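Local coordinates for ATP phosphoribosyltransferase (Methanobacterium thermoautotrophicum, PDB 2VD3), which probably catalyses the condensation of ATP with 5-phosphoribose 1-diphosphate, the first step of histidine biosynthesis, and depends on magnesium, at residues K12-E17 / G92-V97; S104-R107 / D111-R114; I148-F151 / L157-D160; T167-M170 / R174-D177. All blocks are in the same frame, centred on the assembly; numbering follows the deposited sequence.

Interaction 1 of 4, residues K12-E17 / G92-V97; sequences KGRISE and GRASLV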
# COMPACT_ATOMS: atom_id res chain seq x y z
N LYS A 12 -1.14 3.89 14.72
CA LYS A 12 -1.26 4.60 13.44
C LYS A 12 -1.74 6.03 13.67
O LYS A 12 -2.12 6.39 14.78
CB LYS A 12 -2.17 3.83 12.45
CG LYS A 12 -3.45 3.25 13.05
CD LYS A 12 -3.87 1.95 12.35
CE LYS A 12 -4.73 2.20 11.12
NZ LYS A 12 -5.07 0.93 10.42
N GLY A 13 -1.68 6.85 12.62
CA GLY A 13 -2.13 8.23 12.70
C GLY A 13 -1.06 9.21 13.16
O GLY A 13 0.10 8.82 13.41
N ARG A 14 -1.47 10.47 13.30
CA ARG A 14 -0.55 11.58 13.53
C ARG A 14 0.17 11.55 14.88
O ARG A 14 1.31 11.99 14.98
CB ARG A 14 -1.27 12.93 13.33
CG ARG A 14 -2.40 13.22 14.32
CD ARG A 14 -3.34 14.28 13.77
NE ARG A 14 -2.79 15.62 13.92
CZ ARG A 14 -3.03 16.42 14.96
NH1 ARG A 14 -3.81 15.99 15.95
NH2 ARG A 14 -2.50 17.64 15.01
N ILE A 15 -0.51 11.01 15.89
CA ILE A 15 0.02 10.94 17.25
C ILE A 15 1.18 9.94 17.37
O ILE A 15 2.06 10.10 18.23
CB ILE A 15 -1.09 10.55 18.26
CG1 ILE A 15 -2.25 11.55 18.21
CG2 ILE A 15 -0.53 10.43 19.67
CD1 ILE A 15 -3.47 11.10 19.05
N SER A 16 1.18 8.91 16.51
CA SER A 16 2.03 7.73 16.70
C SER A 16 3.54 8.01 16.72
O SER A 16 4.18 7.85 17.76
CB SER A 16 1.69 6.65 15.68
OG SER A 16 2.30 5.43 16.05
N GLU A 17 4.09 8.43 15.58
CA GLU A 17 5.52 8.71 15.43
C GLU A 17 6.12 9.71 16.44
O GLU A 17 7.18 9.43 17.00
CB GLU A 17 5.86 9.14 13.99
CG GLU A 17 6.31 8.00 13.08
CD GLU A 17 6.45 8.44 11.63
OE1 GLU A 17 5.62 9.26 11.17
OE2 GLU A 17 7.39 7.97 10.94
N GLY A 92 0.34 17.67 18.46
CA GLY A 92 -0.95 17.14 18.01
C GLY A 92 -2.11 18.01 18.44
O GLY A 92 -3.16 17.52 18.82
N ARG A 93 -1.91 19.31 18.38
CA ARG A 93 -2.94 20.26 18.75
C ARG A 93 -3.92 20.51 17.61
O ARG A 93 -3.54 20.57 16.44
CB ARG A 93 -2.33 21.55 19.29
CG ARG A 93 -1.42 21.24 20.47
CD ARG A 93 -1.01 22.45 21.25
NE ARG A 93 -0.52 22.03 22.56
CZ ARG A 93 0.05 22.83 23.45
NH1 ARG A 93 0.22 24.12 23.18
NH2 ARG A 93 0.44 22.35 24.61
N ALA A 94 -5.20 20.59 17.97
CA ALA A 94 -6.28 20.64 17.00
C ALA A 94 -7.52 21.11 17.70
O ALA A 94 -7.70 20.87 18.90
CB ALA A 94 -6.51 19.27 16.38
N SER A 95 -8.37 21.81 16.96
CA SER A 95 -9.62 22.33 17.48
C SER A 95 -10.79 21.55 16.91
O SER A 95 -10.89 21.39 15.69
CB SER A 95 -9.77 23.81 17.13
OG SER A 95 -8.76 24.60 17.73
N LEU A 96 -11.66 21.05 17.78
CA LEU A 96 -12.95 20.56 17.30
C LEU A 96 -13.88 21.75 17.19
O LEU A 96 -14.34 22.27 18.20
CB LEU A 96 -13.54 19.50 18.23
CG LEU A 96 -14.84 18.89 17.68
CD1 LEU A 96 -14.56 17.99 16.47
CD2 LEU A 96 -15.59 18.15 18.76
N VAL A 97 -14.13 22.19 15.96
CA VAL A 97 -14.96 23.37 15.71
C VAL A 97 -16.35 22.99 15.21
O VAL A 97 -16.56 21.90 14.68
CB VAL A 97 -14.31 24.38 14.71
CG1 VAL A 97 -13.02 24.94 15.28
CG2 VAL A 97 -14.10 23.76 13.32

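Interaction 2 of 4, residues S104-R107 / D111-R114; sequences STIR and DIPR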
# COMPACT_ATOMS: atom_id res chain seq x y z
N SER A 104 -24.63 30.23 4.75
CA SER A 104 -25.75 30.02 5.67
C SER A 104 -26.12 31.26 6.49
O SER A 104 -25.29 32.17 6.68
CB SER A 104 -25.49 28.84 6.61
OG SER A 104 -26.61 28.61 7.44
N THR A 105 -27.37 31.29 6.95
CA THR A 105 -27.85 32.27 7.92
C THR A 105 -27.04 32.16 9.22
O THR A 105 -26.55 33.16 9.73
CB THR A 105 -29.37 32.10 8.18
OG1 THR A 105 -30.11 32.88 7.23
CG2 THR A 105 -29.76 32.54 9.60
N ILE A 106 -26.89 30.93 9.72
CA ILE A 106 -26.21 30.65 10.98
C ILE A 106 -24.77 31.20 10.99
O ILE A 106 -23.89 30.68 10.29
CB ILE A 106 -26.19 29.12 11.29
CG1 ILE A 106 -27.62 28.57 11.33
CG2 ILE A 106 -25.45 28.83 12.60
CD1 ILE A 106 -27.71 27.06 11.22
N ARG A 107 -24.56 32.25 11.78
CA ARG A 107 -23.22 32.84 11.93
C ARG A 107 -22.62 32.61 13.32
O ARG A 107 -21.42 32.82 13.54
CB ARG A 107 -23.25 34.34 11.59
CG ARG A 107 -23.16 34.63 10.09
CD ARG A 107 -23.96 35.86 9.73
NE ARG A 107 -25.39 35.56 9.63
CZ ARG A 107 -26.37 36.43 9.86
NH1 ARG A 107 -26.10 37.68 10.21
NH2 ARG A 107 -27.63 36.03 9.75
N ASP A 111 -27.93 31.07 16.57
CA ASP A 111 -28.80 31.06 15.39
C ASP A 111 -29.35 29.67 15.06
O ASP A 111 -30.18 29.52 14.16
CB ASP A 111 -28.05 31.61 14.18
CG ASP A 111 -27.44 32.99 14.44
OD1 ASP A 111 -27.61 33.52 15.55
OD2 ASP A 111 -26.79 33.53 13.52
N ILE A 112 -28.86 28.65 15.77
CA ILE A 112 -29.23 27.27 15.47
C ILE A 112 -30.68 27.01 15.87
O ILE A 112 -31.06 27.18 17.03
CB ILE A 112 -28.26 26.26 16.15
CG1 ILE A 112 -26.83 26.46 15.64
CG2 ILE A 112 -28.71 24.83 15.88
CD1 ILE A 112 -25.76 25.91 16.56
N PRO A 113 -31.51 26.59 14.89
CA PRO A 113 -32.93 26.34 15.13
C PRO A 113 -33.20 24.94 15.70
O PRO A 113 -32.35 24.05 15.59
CB PRO A 113 -33.55 26.49 13.73
CG PRO A 113 -32.39 26.61 12.74
CD PRO A 113 -31.13 26.31 13.49
N ARG A 114 -34.38 24.77 16.30
CA ARG A 114 -34.82 23.51 16.90
C ARG A 114 -34.43 22.26 16.11
O ARG A 114 -33.88 21.31 16.68
CB ARG A 114 -36.35 23.53 17.09
CG ARG A 114 -36.82 23.72 18.52
CD ARG A 114 -36.65 25.15 19.00
NE ARG A 114 -37.28 25.36 20.30
CZ ARG A 114 -36.69 25.19 21.48
NH1 ARG A 114 -35.42 24.79 21.55
NH2 ARG A 114 -37.36 25.41 22.60

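Interaction 3 of 4, residues I148-F151 / L157-D160; sequences IAPF and LITD. With MG (magnesium ion), chain J.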
# COMPACT_ATOMS: atom_id res chain seq x y z
N ILE A 148 -18.46 16.64 3.88
CA ILE A 148 -19.30 16.34 2.72
C ILE A 148 -20.80 16.33 3.07
O ILE A 148 -21.65 16.47 2.20
CB ILE A 148 -18.85 15.00 2.04
CG1 ILE A 148 -17.39 15.11 1.59
CG2 ILE A 148 -19.72 14.65 0.85
CD1 ILE A 148 -16.75 13.79 1.22
N ALA A 149 -21.10 16.19 4.36
CA ALA A 149 -22.48 16.02 4.85
C ALA A 149 -23.51 17.10 4.44
O ALA A 149 -24.65 16.75 4.13
CB ALA A 149 -22.50 15.80 6.36
N PRO A 150 -23.13 18.40 4.46
CA PRO A 150 -24.04 19.42 3.91
C PRO A 150 -24.26 19.28 2.41
O PRO A 150 -25.38 19.43 1.94
CB PRO A 150 -23.32 20.74 4.21
CG PRO A 150 -22.33 20.41 5.28
CD PRO A 150 -21.90 19.01 4.98
N PHE A 151 -23.19 18.98 1.68
CA PHE A 151 -23.24 18.77 0.24
C PHE A 151 -24.23 17.66 -0.18
O PHE A 151 -24.95 17.83 -1.17
CB PHE A 151 -21.84 18.50 -0.31
CG PHE A 151 -21.80 18.25 -1.79
CD1 PHE A 151 -22.01 19.29 -2.69
CD2 PHE A 151 -21.55 16.97 -2.29
CE1 PHE A 151 -21.97 19.06 -4.08
CE2 PHE A 151 -21.52 16.73 -3.67
CZ PHE A 151 -21.73 17.78 -4.56
N LEU A 157 -25.14 21.40 9.71
CA LEU A 157 -23.85 21.76 10.31
C LEU A 157 -22.96 20.55 10.54
O LEU A 157 -23.41 19.40 10.56
CB LEU A 157 -24.06 22.47 11.65
CG LEU A 157 -24.99 23.68 11.71
CD1 LEU A 157 -25.46 23.89 13.13
CD2 LEU A 157 -24.27 24.90 11.19
N ILE A 158 -21.67 20.81 10.71
CA ILE A 158 -20.71 19.76 10.97
C ILE A 158 -19.81 20.16 12.12
O ILE A 158 -19.76 21.32 12.51
CB ILE A 158 -19.85 19.42 9.70
CG1 ILE A 158 -18.86 20.55 9.39
CG2 ILE A 158 -20.74 19.13 8.49
CD1 ILE A 158 -17.63 20.10 8.61
N THR A 159 -19.11 19.18 12.67
CA THR A 159 -17.98 19.46 13.54
C THR A 159 -16.77 19.02 12.75
O THR A 159 -16.88 18.22 11.82
CB THR A 159 -18.03 18.69 14.88
OG1 THR A 159 -17.82 17.29 14.65
CG2 THR A 159 -19.37 18.92 15.59
N ASP A 160 -15.61 19.55 13.10
CA ASP A 160 -14.39 19.16 12.43
C ASP A 160 -13.16 19.45 13.26
O ASP A 160 -13.15 20.37 14.08
CB ASP A 160 -14.27 19.84 11.06
CG ASP A 160 -13.37 19.10 10.11
OD1 ASP A 160 -13.02 19.66 9.06
OD2 ASP A 160 -13.01 17.94 10.42
MG MG J . -11.57 16.29 10.19

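Interaction 4 of 4, residues T167-M170 / R174-D177; sequences TLRM and RVID. With MG (magnesium ion), chain M.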
# COMPACT_ATOMS: atom_id res chain seq x y z
N THR A 167 -8.88 23.33 5.26
CA THR A 167 -9.79 22.25 4.84
C THR A 167 -11.27 22.65 4.99
O THR A 167 -12.16 22.06 4.35
CB THR A 167 -9.46 20.93 5.59
OG1 THR A 167 -8.31 20.33 4.99
CG2 THR A 167 -10.63 19.93 5.54
N LEU A 168 -11.54 23.65 5.83
CA LEU A 168 -12.89 24.15 5.99
C LEU A 168 -13.24 25.15 4.89
O LEU A 168 -14.33 25.07 4.31
CB LEU A 168 -13.09 24.74 7.38
CG LEU A 168 -13.35 23.74 8.51
CD1 LEU A 168 -12.10 22.95 8.88
CD2 LEU A 168 -13.90 24.47 9.71
N ARG A 169 -12.33 26.09 4.60
CA ARG A 169 -12.55 27.08 3.54
C ARG A 169 -12.66 26.40 2.17
O ARG A 169 -13.40 26.85 1.31
CB ARG A 169 -11.46 28.16 3.50
CG ARG A 169 -10.91 28.67 4.84
CD ARG A 169 -11.94 29.38 5.72
NE ARG A 169 -11.48 29.42 7.12
CZ ARG A 169 -12.25 29.62 8.19
NH1 ARG A 169 -13.56 29.83 8.06
NH2 ARG A 169 -11.71 29.63 9.40
N MET A 170 -11.92 25.30 2.00
CA MET A 170 -11.89 24.53 0.76
C MET A 170 -13.24 23.90 0.45
O MET A 170 -13.65 23.83 -0.71
CB MET A 170 -10.80 23.45 0.86
CG MET A 170 -10.14 23.05 -0.45
SD MET A 170 -8.48 22.39 -0.20
CE MET A 170 -8.76 21.12 1.05
N ARG A 174 -17.55 27.87 7.17
CA ARG A 174 -17.09 28.87 8.13
C ARG A 174 -17.25 28.38 9.57
O ARG A 174 -18.30 27.85 9.94
CB ARG A 174 -17.87 30.17 7.91
CG ARG A 174 -17.59 31.27 8.92
CD ARG A 174 -18.54 32.45 8.73
NE ARG A 174 -19.93 32.12 9.03
CZ ARG A 174 -20.90 32.02 8.12
NH1 ARG A 174 -20.65 32.22 6.83
NH2 ARG A 174 -22.14 31.72 8.50
N VAL A 175 -16.20 28.56 10.37
CA VAL A 175 -16.22 28.21 11.80
C VAL A 175 -17.18 29.13 12.53
O VAL A 175 -17.00 30.35 12.50
CB VAL A 175 -14.81 28.34 12.46
CG1 VAL A 175 -14.88 28.07 13.96
CG2 VAL A 175 -13.81 27.41 11.81
N ILE A 176 -18.21 28.57 13.15
CA ILE A 176 -19.16 29.40 13.91
C ILE A 176 -19.01 29.24 15.43
O ILE A 176 -19.63 29.96 16.20
CB ILE A 176 -20.64 29.28 13.40
CG1 ILE A 176 -21.17 27.85 13.49
CG2 ILE A 176 -20.76 29.80 11.98
CD1 ILE A 176 -22.14 27.64 14.62
N ASP A 177 -18.15 28.29 15.84
CA ASP A 177 -17.73 28.15 17.23
C ASP A 177 -16.62 27.11 17.39
O ASP A 177 -16.44 26.24 16.53
CB ASP A 177 -18.90 27.79 18.15
CG ASP A 177 -18.69 28.26 19.58
OD1 ASP A 177 -17.57 28.71 19.91
OD2 ASP A 177 -19.65 28.17 20.37
MG MG M . -17.67 29.15 22.30

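Interaction 1 of 4, residues K12-E17 / G92-V97
Arg14 NH2 is held twice, by Arg93 O across the contact at 3.4 Å and by Asp32 O of a second subunit, and both bonds are weak. The setting is a fold of the type II periplasmic-binding-protein class: the residues leading into helix 16-25 reach over to those entering strand 94-101. Arg14 NH1 donates to Gly92 O, 3.3 Å away, again weakly, with an N-H...O angle of 147°. The two carbonyls meet the guanidinium near its plane, at its edge, so it spans two successive backbone oxygens. Arg14 CG stands between the backbone N and the carbonyl carbon (chi1 64°), and the chain then bends at chi3 to bring the group alongside Gly92. Arg14 NH2 also lies 3.4 Å from Gly92 CA; a side chain at Gly92 would point toward the guanidinium. NE makes a further weak bond to Thr33 O of the second subunit, which joins the contact to the subunit interface. A leucine in place of Arg14 would probably leave the Gly92 and Arg93 carbonyls without their guanidinium donors and loosen the tie to the neighbour. Arg93 turns its own guanidinium to a salt bridge with Asp88, while Ala94 CB lies obliquely to the Arg14 guanidinium, 4.3 Å from Arg14 NH1.

Interaction 2 of 4, residues S104-R107 / D111-R114
Ile106 and Asp111 run past each other in opposite directions, Asp111 CB lying against Ile106 CA at 3.8 Å. The Asp111 CG sits beside its own backbone N (chi1 -53°), and this carries the carboxylate on past Ile106 to the amide of the next residue. There Asp111 OD2 takes the N-H of Arg107 N at 3.1 Å in an almost straight bond, 173°; the donor stands above the carboxylate plane, 36° out of it. With an alanine at Asp111 the Arg107 amide is likely to lose its acceptor in this contact, leaving the turn less firmly closed. Arg107 folds back so that its NE donates to Thr105 O at 2.7 Å, the oxygen somewhat out of the guanidinium plane. Ile106 points its branches the other way. Ile106 CG2 meets CG1 of Ile112 at 4.1 Å, the two side chains crossing at a slant, and Ile106 CD1 reaches CD of Pro113 at 4.2 Å. Ile106 and Ile112 both pack on Leu157 of strand 157-162, so the apolar side of the loop faces the sheet while Thr105 and Pro113 look to solvent. Ser104 OG accepts from Ile106 N at 3.3 Å. The whole is a surface loop between strands 94-101 and 117-120, opened by an ST turn and closed by a carboxylate bonded to a backbone amide.

Interaction 3 of 4, residues I148-F151 / L157-D160
Ala149 and Pro150 sit on a single turn with helical backbone angles that lies beside strand 157-162, with CA atoms 7.4 Å apart for Ala149 and Ile158, and no hydrogen bond joins the two segments. The contact is apolar, and on the strand side it is made by one methyl group. CG2 of Ile158 meets the ring of Pro150 at its CD and CG, at 3.7 and 3.8 Å, the two side chains crossing at about a right angle. Ile158 CG2 also comes to 4.3 Å from CB of Ala149, so it is lodged against both residues. This follows from chi1 of 71°, which puts CG1 between the backbone N and the carbonyl carbon and leaves CG2 beside the N, turned to the proline. Two residues further along the strand, Asp160 takes no part in this packing; Asp160 OD2 binds a magnesium ion at 2.2 Å. Around the pair, Ile158 also touches Ala99 and Leu173, and Pro150 touches Pro101. Strand 157-162 runs between strand 94-101, bonded through Ile158 with Ala99 and Asp160 with Val97, and strand 117-120. The turn thus packs against part of the sheet through Ala149 and Pro150, and Phe151 packs on Met170 of a third subunit and Phe39 of a fourth.

Interaction 4 of 4, residues T167-M170 / R174-D177
The guanidinium of Arg169 comes obliquely to the backbone at the start of segment 174-177, with Arg169 NH1 3.7 Å from both Arg174 CA and Val175 N. No hydrogen bond is made across the contact, so the group rests on the strand by packing. Arg169 NH2 also meets CG2 of Val175 at 3.9 Å. The side chain bends at chi2 (-64°), and that bend swings its charged end back to the strand although CB does not head there. The guanidinium of Arg174 goes the other way: NH1 donates to Glu102 O, and NH2 makes a weak bond to Ile106 O. A third flat group, the carboxylate of Asp177, binds a magnesium ion through Asp177 OD1 at 2.4 Å, while its OD2 is hydrogen-bonded with the hydroxyl of Tyr129. Between helix and strand the apolar link is Leu168 CD2 against Val175 CG2, at 3.6 Å. Val175 CG2 is thus touched by both Leu168 and Arg169, whose side chains run obliquely to that of Val175. Ile176 and Asp177 both face Leu98, a classic beta bulge in strand 173-188. Helix 166-170 lies on the sheet, where Leu168 touches Val97 and Ala99 of strand 94-101 and Asp160 and Ser162 of strand 157-162, while Arg169 and Met170 pack on Phe151 of a third subunit.

In the fold
Along the chain the four contacts come in series, each closing before the next opens, and three of them meet on one sheet. Strand 94-101, which interaction 1 enters, has strand 157-162 of interaction 3 as one neighbour and strand 173-188 of interaction 4 as another. The centres of interactions 3 and 4 are about 10 Å apart, those of interactions 1 and 3 about 20 Å, and the centre of interaction 2 lies about 29 Å from that of interaction 1. The loop of interaction 2 still packs on both 3 and 4, through Leu157 and Arg174. The sheet so links the residues just before strand 94-101, which contact a second subunit, with strands whose aspartates, Asp160 and Asp177, each bind a magnesium ion.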